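Local coordinates for 39 kDa initiator binding protein (Trichomonas vaginalis, PDB 1PP7) that binds the initiator (Inr) core promoter element of DNA, as with the ferredoxin Inr, this chain being its N-terminal DNA-binding domain, at residues 8-16 with 44-55; 31-39 with 83-92. One frame throughout, in Å; residues are numbered along the deposited sequence.

Going from the N terminus, the chain supplies 8-16, then 31-39, then 44-55, then 83-92. Interaction 1 joins the first and third of these and interaction 2 the second and fourth, so the two contacts cross. Interaction 1 closes a loop that holds helix 16-23 and most of helix 34-45. Interaction 2 closes a longer one that includes helix 49-55, two strands and helix 69-76. Helix 34-45 takes part in both. Its N-terminal end packs on helix 80-89 at the DNA, and its C-terminal end meets the N-terminal segment. The contacts lie on opposite sides of the chain's centre and do not touch.

Interaction 1 (8-16 with 44-55); sequences ASFTSRLPP and YLASNPQLEEEI
Tyr-44 OH lies against Pro-15 and accepts a hydrogen bond from Asn-48 ND2 at 2.8 Å. The bond is nearly straight, 163° at the hydrogen, and the phenol oxygen lies in the plane of the Asn-48 amide. The other arm of this amide caps helix 49-55: Asn-48 OD1 accepts from Leu-51 N at 3.1 Å. One N-cap residue thus ties the tyrosine to the start of the next helix. Pro-15 covers a face of the Tyr-44 ring in a CH-pi contact, its CD 3.8 Å from the ring centroid. Tyr-44 CG is anti to its backbone N (chi1 165°), which turns the ring face to the proline.

Arg-13 makes the charged part of the contact. Its NE donates to Ser-9 O at 3.0 Å, one turn back, from above the carbonyl plane. With this bond and a bend at chi3, the guanidinium lies against the side of helix 49-55. Its NH2 reaches Glu-54 OE1 at 3.3 Å in a salt bridge whose hydrogen bond is weak, 127° at the hydrogen. The two planes are almost perpendicular, which fits a single long bond and no paired one. Leu-51 CD2 lies over one guanidinium face, and Gln-50 borders the edge.

Away from the arginine's charged end the contact is apolar. Ile-55 CG1 sits over a face of the Phe-10 ring, 4.2 Å from its centroid. Leu-51 CD1 meets Leu-14 CB at 4.0 Å. These leucines and Phe-10 are buried, while the salt bridge lies nearer solvent. The contact joins the end of helix 6-11 and the turn after it to helix 49-55 and the C-terminal end of helix 34-45. Phe-10 and Ile-55 also rest on Val-75 of helix 69-76, and Leu-45 on Leu-57 of strand 57-59.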
# COMPACT_ATOMS: atom_id res chain seq x y z
N ALA C 8 -5.85 -11.27 -10.24
CA ALA C 8 -6.21 -12.63 -9.87
C ALA C 8 -5.00 -13.36 -9.32
O ALA C 8 -5.13 -14.15 -8.39
CB ALA C 8 -6.75 -13.39 -11.08
N SER C 9 -3.82 -13.11 -9.89
CA SER C 9 -2.59 -13.76 -9.43
C SER C 9 -2.09 -13.09 -8.15
O SER C 9 -1.50 -13.76 -7.29
CB SER C 9 -1.50 -13.72 -10.53
OG SER C 9 -0.70 -12.54 -10.47
N PHE C 10 -2.32 -11.77 -8.04
CA PHE C 10 -1.94 -10.98 -6.86
C PHE C 10 -2.77 -11.38 -5.64
O PHE C 10 -2.25 -11.87 -4.63
CB PHE C 10 -2.18 -9.48 -7.03
CG PHE C 10 -1.27 -8.80 -8.01
CD1 PHE C 10 -0.08 -9.37 -8.41
CD2 PHE C 10 -1.65 -7.56 -8.54
CE1 PHE C 10 0.75 -8.72 -9.34
CE2 PHE C 10 -0.83 -6.90 -9.46
CZ PHE C 10 0.37 -7.48 -9.86
N THR C 11 -4.08 -11.15 -5.74
CA THR C 11 -4.93 -11.45 -4.59
C THR C 11 -4.93 -12.94 -4.30
O THR C 11 -4.87 -13.33 -3.12
CB THR C 11 -6.40 -10.95 -4.76
OG1 THR C 11 -7.23 -12.02 -5.20
CG2 THR C 11 -6.46 -9.80 -5.74
N SER C 12 -4.95 -13.77 -5.34
CA SER C 12 -4.93 -15.21 -5.14
C SER C 12 -3.69 -15.65 -4.37
O SER C 12 -3.67 -16.73 -3.78
CB SER C 12 -4.95 -15.95 -6.48
OG SER C 12 -3.63 -16.02 -7.03
N ARG C 13 -2.65 -14.82 -4.36
CA ARG C 13 -1.44 -15.20 -3.65
C ARG C 13 -1.28 -14.59 -2.28
O ARG C 13 -0.40 -14.96 -1.52
CB ARG C 13 -0.23 -14.91 -4.54
CG ARG C 13 -0.16 -15.96 -5.63
CD ARG C 13 1.16 -15.96 -6.30
NE ARG C 13 1.33 -14.76 -7.10
CZ ARG C 13 2.50 -14.14 -7.28
NH1 ARG C 13 3.60 -14.64 -6.71
NH2 ARG C 13 2.55 -13.03 -8.02
N LEU C 14 -2.13 -13.66 -1.94
CA LEU C 14 -2.00 -13.09 -0.62
C LEU C 14 -3.10 -13.71 0.27
O LEU C 14 -4.15 -14.15 -0.21
CB LEU C 14 -1.98 -11.54 -0.72
CG LEU C 14 -3.16 -10.77 -1.28
CD1 LEU C 14 -4.06 -10.60 -0.12
CD2 LEU C 14 -2.81 -9.42 -1.85
N PRO C 15 -2.85 -13.81 1.58
CA PRO C 15 -3.76 -14.38 2.57
C PRO C 15 -5.23 -13.85 2.55
O PRO C 15 -5.46 -12.65 2.36
CB PRO C 15 -3.07 -14.04 3.90
CG PRO C 15 -1.61 -13.80 3.52
CD PRO C 15 -1.76 -13.06 2.23
N PRO C 16 -6.23 -14.75 2.76
CA PRO C 16 -7.66 -14.39 2.77
C PRO C 16 -7.91 -13.19 3.69
O PRO C 16 -8.78 -12.36 3.42
CB PRO C 16 -8.33 -15.66 3.32
CG PRO C 16 -7.42 -16.74 2.86
CD PRO C 16 -6.05 -16.17 3.13
N TYR C 44 2.94 -7.04 5.38
CA TYR C 44 2.94 -8.40 4.90
C TYR C 44 3.88 -8.66 3.72
O TYR C 44 4.50 -9.71 3.63
CB TYR C 44 1.52 -8.87 4.57
CG TYR C 44 1.52 -10.14 3.75
CD1 TYR C 44 1.52 -10.07 2.35
CD2 TYR C 44 1.55 -11.42 4.36
CE1 TYR C 44 1.54 -11.23 1.57
CE2 TYR C 44 1.58 -12.60 3.58
CZ TYR C 44 1.57 -12.50 2.18
OH TYR C 44 1.57 -13.62 1.36
N LEU C 45 4.00 -7.72 2.81
CA LEU C 45 4.86 -8.02 1.70
C LEU C 45 6.28 -8.21 2.21
O LEU C 45 7.05 -8.94 1.61
CB LEU C 45 4.73 -6.93 0.64
CG LEU C 45 3.41 -6.97 -0.11
CD1 LEU C 45 3.36 -5.76 -1.01
CD2 LEU C 45 3.28 -8.27 -0.95
N ALA C 46 6.59 -7.61 3.35
CA ALA C 46 7.93 -7.69 3.94
C ALA C 46 8.39 -9.11 4.13
O ALA C 46 9.59 -9.38 4.16
CB ALA C 46 7.96 -6.97 5.29
N SER C 47 7.43 -10.02 4.26
CA SER C 47 7.71 -11.43 4.44
C SER C 47 7.47 -12.28 3.17
O SER C 47 7.75 -13.48 3.15
CB SER C 47 6.82 -11.99 5.55
OG SER C 47 5.49 -12.13 5.07
N ASN C 48 6.92 -11.67 2.12
CA ASN C 48 6.68 -12.42 0.87
C ASN C 48 7.44 -11.64 -0.20
O ASN C 48 6.83 -10.80 -0.86
CB ASN C 48 5.19 -12.44 0.55
CG ASN C 48 4.82 -13.43 -0.58
OD1 ASN C 48 5.62 -13.70 -1.48
ND2 ASN C 48 3.57 -13.94 -0.53
N PRO C 49 8.77 -11.87 -0.35
CA PRO C 49 9.71 -11.25 -1.30
C PRO C 49 9.28 -11.35 -2.75
O PRO C 49 9.45 -10.40 -3.52
CB PRO C 49 11.00 -12.04 -1.12
CG PRO C 49 10.93 -12.55 0.22
CD PRO C 49 9.49 -12.81 0.54
N GLN C 50 8.72 -12.50 -3.12
CA GLN C 50 8.28 -12.75 -4.48
C GLN C 50 7.11 -11.84 -4.77
O GLN C 50 7.15 -11.06 -5.71
CB GLN C 50 7.91 -14.25 -4.66
CG GLN C 50 7.04 -14.62 -5.89
CD GLN C 50 6.70 -16.15 -5.98
OE1 GLN C 50 6.00 -16.72 -5.10
NE2 GLN C 50 7.19 -16.81 -7.06
N LEU C 51 6.08 -11.89 -3.95
CA LEU C 51 4.93 -11.04 -4.19
C LEU C 51 5.30 -9.55 -4.08
O LEU C 51 4.82 -8.72 -4.85
CB LEU C 51 3.84 -11.38 -3.19
CG LEU C 51 2.48 -11.68 -3.82
CD1 LEU C 51 1.43 -11.59 -2.75
CD2 LEU C 51 2.19 -10.70 -4.94
N GLU C 52 6.13 -9.22 -3.11
CA GLU C 52 6.57 -7.86 -2.89
C GLU C 52 7.20 -7.33 -4.18
O GLU C 52 7.05 -6.15 -4.45
CB GLU C 52 7.55 -7.85 -1.73
CG GLU C 52 8.36 -6.62 -1.49
CD GLU C 52 9.31 -6.79 -0.27
OE1 GLU C 52 10.12 -7.77 -0.20
OE2 GLU C 52 9.22 -5.91 0.63
N GLU C 53 7.86 -8.22 -4.94
CA GLU C 53 8.51 -7.91 -6.26
C GLU C 53 7.39 -7.58 -7.28
O GLU C 53 7.30 -6.47 -7.81
CB GLU C 53 9.25 -9.15 -6.90
CG GLU C 53 10.71 -9.58 -6.49
CD GLU C 53 11.16 -10.96 -7.13
OE1 GLU C 53 12.33 -11.42 -6.94
OE2 GLU C 53 10.33 -11.60 -7.82
N GLU C 54 6.59 -8.61 -7.57
CA GLU C 54 5.50 -8.52 -8.52
C GLU C 54 4.63 -7.27 -8.26
O GLU C 54 4.35 -6.51 -9.19
CB GLU C 54 4.65 -9.80 -8.48
CG GLU C 54 5.46 -11.11 -8.43
CD GLU C 54 5.73 -11.76 -9.82
OE1 GLU C 54 4.80 -12.41 -10.39
OE2 GLU C 54 6.88 -11.64 -10.34
N ILE C 55 4.20 -7.05 -7.02
CA ILE C 55 3.38 -5.88 -6.75
C ILE C 55 4.21 -4.59 -6.72
O ILE C 55 3.95 -3.62 -7.45
CB ILE C 55 2.59 -6.03 -5.45
CG1 ILE C 55 1.74 -7.28 -5.51
CG2 ILE C 55 1.70 -4.81 -5.26
CD1 ILE C 55 0.93 -7.54 -4.24

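Interaction 2 (31-39 with 83-92). With ZN (zinc ion), chain I; nucleotides of chain A; nucleotides of chain B.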
# COMPACT_ATOMS: atom_id res chain seq x y z
N ASN C 31 -8.88 0.35 11.32
CA ASN C 31 -8.27 -0.72 10.52
C ASN C 31 -8.87 -0.79 9.14
O ASN C 31 -8.29 -1.38 8.20
CB ASN C 31 -8.36 -2.08 11.20
CG ASN C 31 -7.38 -2.19 12.36
OD1 ASN C 31 -7.77 -2.22 13.56
ND2 ASN C 31 -6.07 -2.23 12.02
N SER C 32 -10.02 -0.16 9.00
CA SER C 32 -10.68 -0.14 7.73
C SER C 32 -10.14 1.07 6.90
O SER C 32 -10.44 1.15 5.70
CB SER C 32 -12.21 -0.05 7.93
OG SER C 32 -12.66 1.29 8.19
N ARG C 33 -9.36 1.97 7.51
CA ARG C 33 -8.84 3.11 6.75
C ARG C 33 -7.59 2.85 5.86
O ARG C 33 -6.79 1.95 6.11
CB ARG C 33 -8.62 4.30 7.67
CG ARG C 33 -9.94 4.71 8.22
CD ARG C 33 -9.88 5.88 9.09
NE ARG C 33 -9.53 7.04 8.29
CZ ARG C 33 -9.68 8.29 8.71
NH1 ARG C 33 -10.17 8.54 9.93
NH2 ARG C 33 -9.38 9.30 7.90
N PHE C 34 -7.47 3.64 4.80
CA PHE C 34 -6.38 3.51 3.81
C PHE C 34 -4.94 3.38 4.37
O PHE C 34 -4.18 2.52 3.96
CB PHE C 34 -6.48 4.68 2.81
CG PHE C 34 -5.39 4.69 1.80
CD1 PHE C 34 -4.22 5.44 2.01
CD2 PHE C 34 -5.49 3.90 0.66
CE1 PHE C 34 -3.17 5.39 1.10
CE2 PHE C 34 -4.41 3.85 -0.24
CZ PHE C 34 -3.25 4.62 -0.00
N PRO C 35 -4.56 4.25 5.34
CA PRO C 35 -3.21 4.18 5.92
C PRO C 35 -2.90 2.79 6.45
O PRO C 35 -1.83 2.26 6.13
CB PRO C 35 -3.25 5.20 7.08
CG PRO C 35 -4.28 6.17 6.64
CD PRO C 35 -5.37 5.29 6.01
N ARG C 36 -3.83 2.22 7.26
CA ARG C 36 -3.60 0.91 7.85
C ARG C 36 -3.74 -0.20 6.85
O ARG C 36 -3.17 -1.29 7.04
CB ARG C 36 -4.50 0.67 9.05
CG ARG C 36 -4.13 1.53 10.23
CD ARG C 36 -4.73 0.94 11.45
NE ARG C 36 -4.67 1.79 12.62
CZ ARG C 36 -5.15 1.37 13.78
NH1 ARG C 36 -5.70 0.14 13.81
NH2 ARG C 36 -5.03 2.11 14.90
N LYS C 37 -4.50 0.05 5.78
CA LYS C 37 -4.54 -0.94 4.73
C LYS C 37 -3.14 -0.90 4.05
O LYS C 37 -2.53 -1.95 3.83
CB LYS C 37 -5.64 -0.64 3.71
CG LYS C 37 -7.01 -0.80 4.34
CD LYS C 37 -8.10 -0.18 3.50
CE LYS C 37 -9.36 -1.02 3.58
NZ LYS C 37 -10.60 -0.32 3.04
N LEU C 38 -2.62 0.29 3.75
CA LEU C 38 -1.31 0.36 3.12
C LEU C 38 -0.32 -0.30 4.05
O LEU C 38 0.50 -1.10 3.60
CB LEU C 38 -0.83 1.80 2.90
CG LEU C 38 -0.46 2.20 1.48
CD1 LEU C 38 0.35 3.49 1.48
CD2 LEU C 38 0.27 1.03 0.78
N HIS C 39 -0.45 0.01 5.34
CA HIS C 39 0.47 -0.49 6.32
C HIS C 39 0.42 -1.99 6.47
O HIS C 39 1.49 -2.64 6.55
CB HIS C 39 0.29 0.23 7.68
CG HIS C 39 1.53 0.25 8.51
ND1 HIS C 39 1.82 -0.73 9.46
CD2 HIS C 39 2.64 1.04 8.45
CE1 HIS C 39 3.04 -0.54 9.93
NE2 HIS C 39 3.56 0.53 9.34
N LEU C 83 -6.20 6.18 -5.91
CA LEU C 83 -5.02 5.91 -5.07
C LEU C 83 -4.33 7.26 -4.82
O LEU C 83 -4.01 7.58 -3.65
CB LEU C 83 -4.03 4.99 -5.76
CG LEU C 83 -3.24 3.99 -4.92
CD1 LEU C 83 -2.00 3.67 -5.68
CD2 LEU C 83 -2.89 4.48 -3.55
N ASN C 84 -4.10 8.04 -5.91
CA ASN C 84 -3.43 9.34 -5.81
C ASN C 84 -4.22 10.26 -4.91
O ASN C 84 -3.65 10.95 -4.08
CB ASN C 84 -3.31 10.09 -7.15
CG ASN C 84 -2.51 9.33 -8.23
OD1 ASN C 84 -1.53 8.61 -7.92
ND2 ASN C 84 -2.89 9.53 -9.51
N VAL C 85 -5.54 10.29 -5.08
CA VAL C 85 -6.34 11.16 -4.26
C VAL C 85 -6.14 10.80 -2.74
O VAL C 85 -5.97 11.69 -1.89
CB VAL C 85 -7.83 11.07 -4.71
CG1 VAL C 85 -8.75 11.51 -3.60
CG2 VAL C 85 -8.07 11.99 -5.93
N ASN C 86 -6.15 9.49 -2.41
CA ASN C 86 -5.94 9.05 -1.04
C ASN C 86 -4.53 9.42 -0.49
O ASN C 86 -4.41 9.80 0.71
CB ASN C 86 -6.15 7.53 -0.92
CG ASN C 86 -7.63 7.11 -1.03
OD1 ASN C 86 -8.57 7.94 -0.94
ND2 ASN C 86 -7.83 5.82 -1.21
N LEU C 87 -3.48 9.27 -1.32
CA LEU C 87 -2.12 9.62 -0.86
C LEU C 87 -2.09 11.14 -0.54
O LEU C 87 -1.63 11.56 0.56
CB LEU C 87 -1.06 9.26 -1.92
CG LEU C 87 -1.01 7.75 -2.27
CD1 LEU C 87 0.02 7.55 -3.27
CD2 LEU C 87 -0.69 6.91 -1.11
N ARG C 88 -2.62 11.92 -1.48
CA ARG C 88 -2.74 13.36 -1.36
C ARG C 88 -3.49 13.76 -0.08
O ARG C 88 -2.92 14.43 0.79
CB ARG C 88 -3.45 13.93 -2.62
CG ARG C 88 -4.35 15.22 -2.44
CD ARG C 88 -3.81 16.39 -3.24
NE ARG C 88 -2.46 16.05 -3.71
CZ ARG C 88 -1.53 16.91 -4.13
NH1 ARG C 88 -1.79 18.23 -4.15
NH2 ARG C 88 -0.34 16.44 -4.54
N ASP C 89 -4.74 13.32 0.06
CA ASP C 89 -5.55 13.71 1.23
C ASP C 89 -5.15 13.16 2.56
O ASP C 89 -5.52 13.69 3.58
CB ASP C 89 -7.04 13.43 0.96
CG ASP C 89 -7.52 14.01 -0.40
OD1 ASP C 89 -8.61 13.55 -0.89
OD2 ASP C 89 -6.83 14.91 -0.98
N LEU C 90 -4.37 12.08 2.57
CA LEU C 90 -3.93 11.53 3.84
C LEU C 90 -2.50 11.94 4.23
O LEU C 90 -1.91 11.42 5.18
CB LEU C 90 -4.13 10.00 3.87
CG LEU C 90 -5.63 9.64 3.73
CD1 LEU C 90 -5.88 8.19 3.80
CD2 LEU C 90 -6.40 10.32 4.84
N ALA C 91 -1.93 12.89 3.49
CA ALA C 91 -0.62 13.47 3.80
C ALA C 91 0.60 12.57 3.63
O ALA C 91 1.52 12.55 4.50
CB ALA C 91 -0.63 14.12 5.25
N PHE C 92 0.58 11.80 2.54
CA PHE C 92 1.73 10.98 2.18
C PHE C 92 2.54 11.98 1.35
O PHE C 92 2.00 12.83 0.65
CB PHE C 92 1.33 9.74 1.40
CG PHE C 92 0.86 8.63 2.27
CD1 PHE C 92 1.72 7.59 2.64
CD2 PHE C 92 -0.44 8.67 2.83
CE1 PHE C 92 1.31 6.62 3.55
CE2 PHE C 92 -0.87 7.72 3.73
CZ PHE C 92 -0.00 6.69 4.10
ZN ZN I . 0.57 -1.92 10.57
P DC A 6 -10.04 6.85 4.54
OP1 DC A 6 -9.61 5.46 4.14
OP2 DC A 6 -9.36 7.56 5.69
O5' DC A 6 -10.03 7.80 3.25
C5' DC A 6 -10.08 7.28 1.90
C4' DC A 6 -11.44 6.70 1.58
O4' DC A 6 -12.44 7.73 1.72
C3' DC A 6 -11.62 6.15 0.15
O3' DC A 6 -12.06 4.81 0.16
C2' DC A 6 -12.71 7.00 -0.48
C1' DC A 6 -13.43 7.58 0.72
N1 DC A 6 -14.01 8.91 0.48
C2 DC A 6 -15.13 9.03 -0.34
O2 DC A 6 -15.58 8.02 -0.89
N3 DC A 6 -15.70 10.24 -0.50
C4 DC A 6 -15.16 11.32 0.10
N4 DC A 6 -15.76 12.48 -0.09
C5 DC A 6 -14.00 11.23 0.90
C6 DC A 6 -13.45 10.02 1.06
P DG B 4 -0.73 14.30 -7.09
OP1 DG B 4 0.36 14.69 -6.14
OP2 DG B 4 -1.64 13.18 -6.78
O5' DG B 4 -1.61 15.60 -7.36
C5' DG B 4 -1.03 16.70 -8.03
C4' DG B 4 -2.10 17.64 -8.53
O4' DG B 4 -2.74 17.07 -9.71
C3' DG B 4 -3.22 17.88 -7.52
O3' DG B 4 -3.57 19.27 -7.60
C2' DG B 4 -4.31 16.92 -7.99
C1' DG B 4 -4.12 16.92 -9.50
N9 DG B 4 -4.58 15.75 -10.25
C8 DG B 4 -4.25 14.41 -10.07
N7 DG B 4 -4.83 13.61 -10.94
C5 DG B 4 -5.59 14.47 -11.74
C6 DG B 4 -6.44 14.19 -12.84
O6 DG B 4 -6.69 13.10 -13.37
N1 DG B 4 -7.04 15.36 -13.34
C2 DG B 4 -6.82 16.64 -12.84
N2 DG B 4 -7.47 17.67 -13.43
N3 DG B 4 -6.02 16.90 -11.81
C4 DG B 4 -5.44 15.79 -11.32
P DA A 5 -13.65 10.07 9.21
OP1 DA A 5 -13.24 9.45 10.48
OP2 DA A 5 -13.23 11.46 8.88
O5' DA A 5 -13.18 9.13 8.03
C5' DA A 5 -13.66 7.79 7.94
C4' DA A 5 -13.42 7.29 6.54
O4' DA A 5 -14.48 7.77 5.68
C3' DA A 5 -12.13 7.78 5.88
O3' DA A 5 -11.58 6.76 5.02
C2' DA A 5 -12.60 8.96 5.07
C1' DA A 5 -13.94 8.43 4.59
N9 DA A 5 -14.93 9.39 4.10
C8 DA A 5 -14.94 10.76 4.22
N7 DA A 5 -15.93 11.35 3.59
C5 DA A 5 -16.64 10.29 3.02
C6 DA A 5 -17.77 10.26 2.19
N6 DA A 5 -18.46 11.37 1.85
N1 DA A 5 -18.18 9.04 1.73
C2 DA A 5 -17.50 7.93 2.12
N3 DA A 5 -16.43 7.84 2.94
C4 DA A 5 -16.04 9.07 3.35
O HOH W 1 0.88 -4.18 10.16
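This is a buried, apolar helix-to-helix contact between the N-terminal end of helix 34-45 and helix 80-89, beside the DNA backbone. The short segments of the two helices cross at -109°, with axes 11.4 Å apart at closest. Phe-34 is at its middle. With chi1 at 177° the ring points away from its own backbone N, toward helix 80-89. Asn-86 CB lies over the centre of one ring face, 3.9 Å from the centroid. At the ring tip, Phe-34 CZ touches Leu-83 CD2 and Leu-87 CD2, each at 3.6 Å. Leu-87 meets the ring at its edge. Leu-90 CD1 touches both Phe-34 CD1 and Pro-35 CD, each at 3.7 Å. Leu-38 CD1 meets the Phe-92 ring at CE1. A Schellman motif with Ala-91 as its C-prime residue ends helix 80-89 and brings Phe-92 back to this core.

The same segments hold the DNA phosphates. Phe-34 N donates to OP1 of DC6 of chain A at 2.9 Å, almost straight at 167°. Arg-33, the N-cap residue, uses NE and NH2 to grip OP2 of that phosphate, NE at 2.7 Å. The start of helix 34-45 therefore faces an anion, which its dipole would probably favour. Asn-86 ND2 donates to a different phosphate. At the far end of 31-39, His-39 ND1 binds a zinc ion at 2.1 Å, and a water is a further ligand. His-39 NE2 is hydrogen-bonded to Thr-111 O.

Val-85 packs on a thymine base, consistent with helix 80-89 being the recognition helix. Helices 69-76 and 80-89, followed by hairpin strands 93-99 and 102-106, fit a winged helix-turn-helix domain, and here helix 34-45 backs its recognition helix.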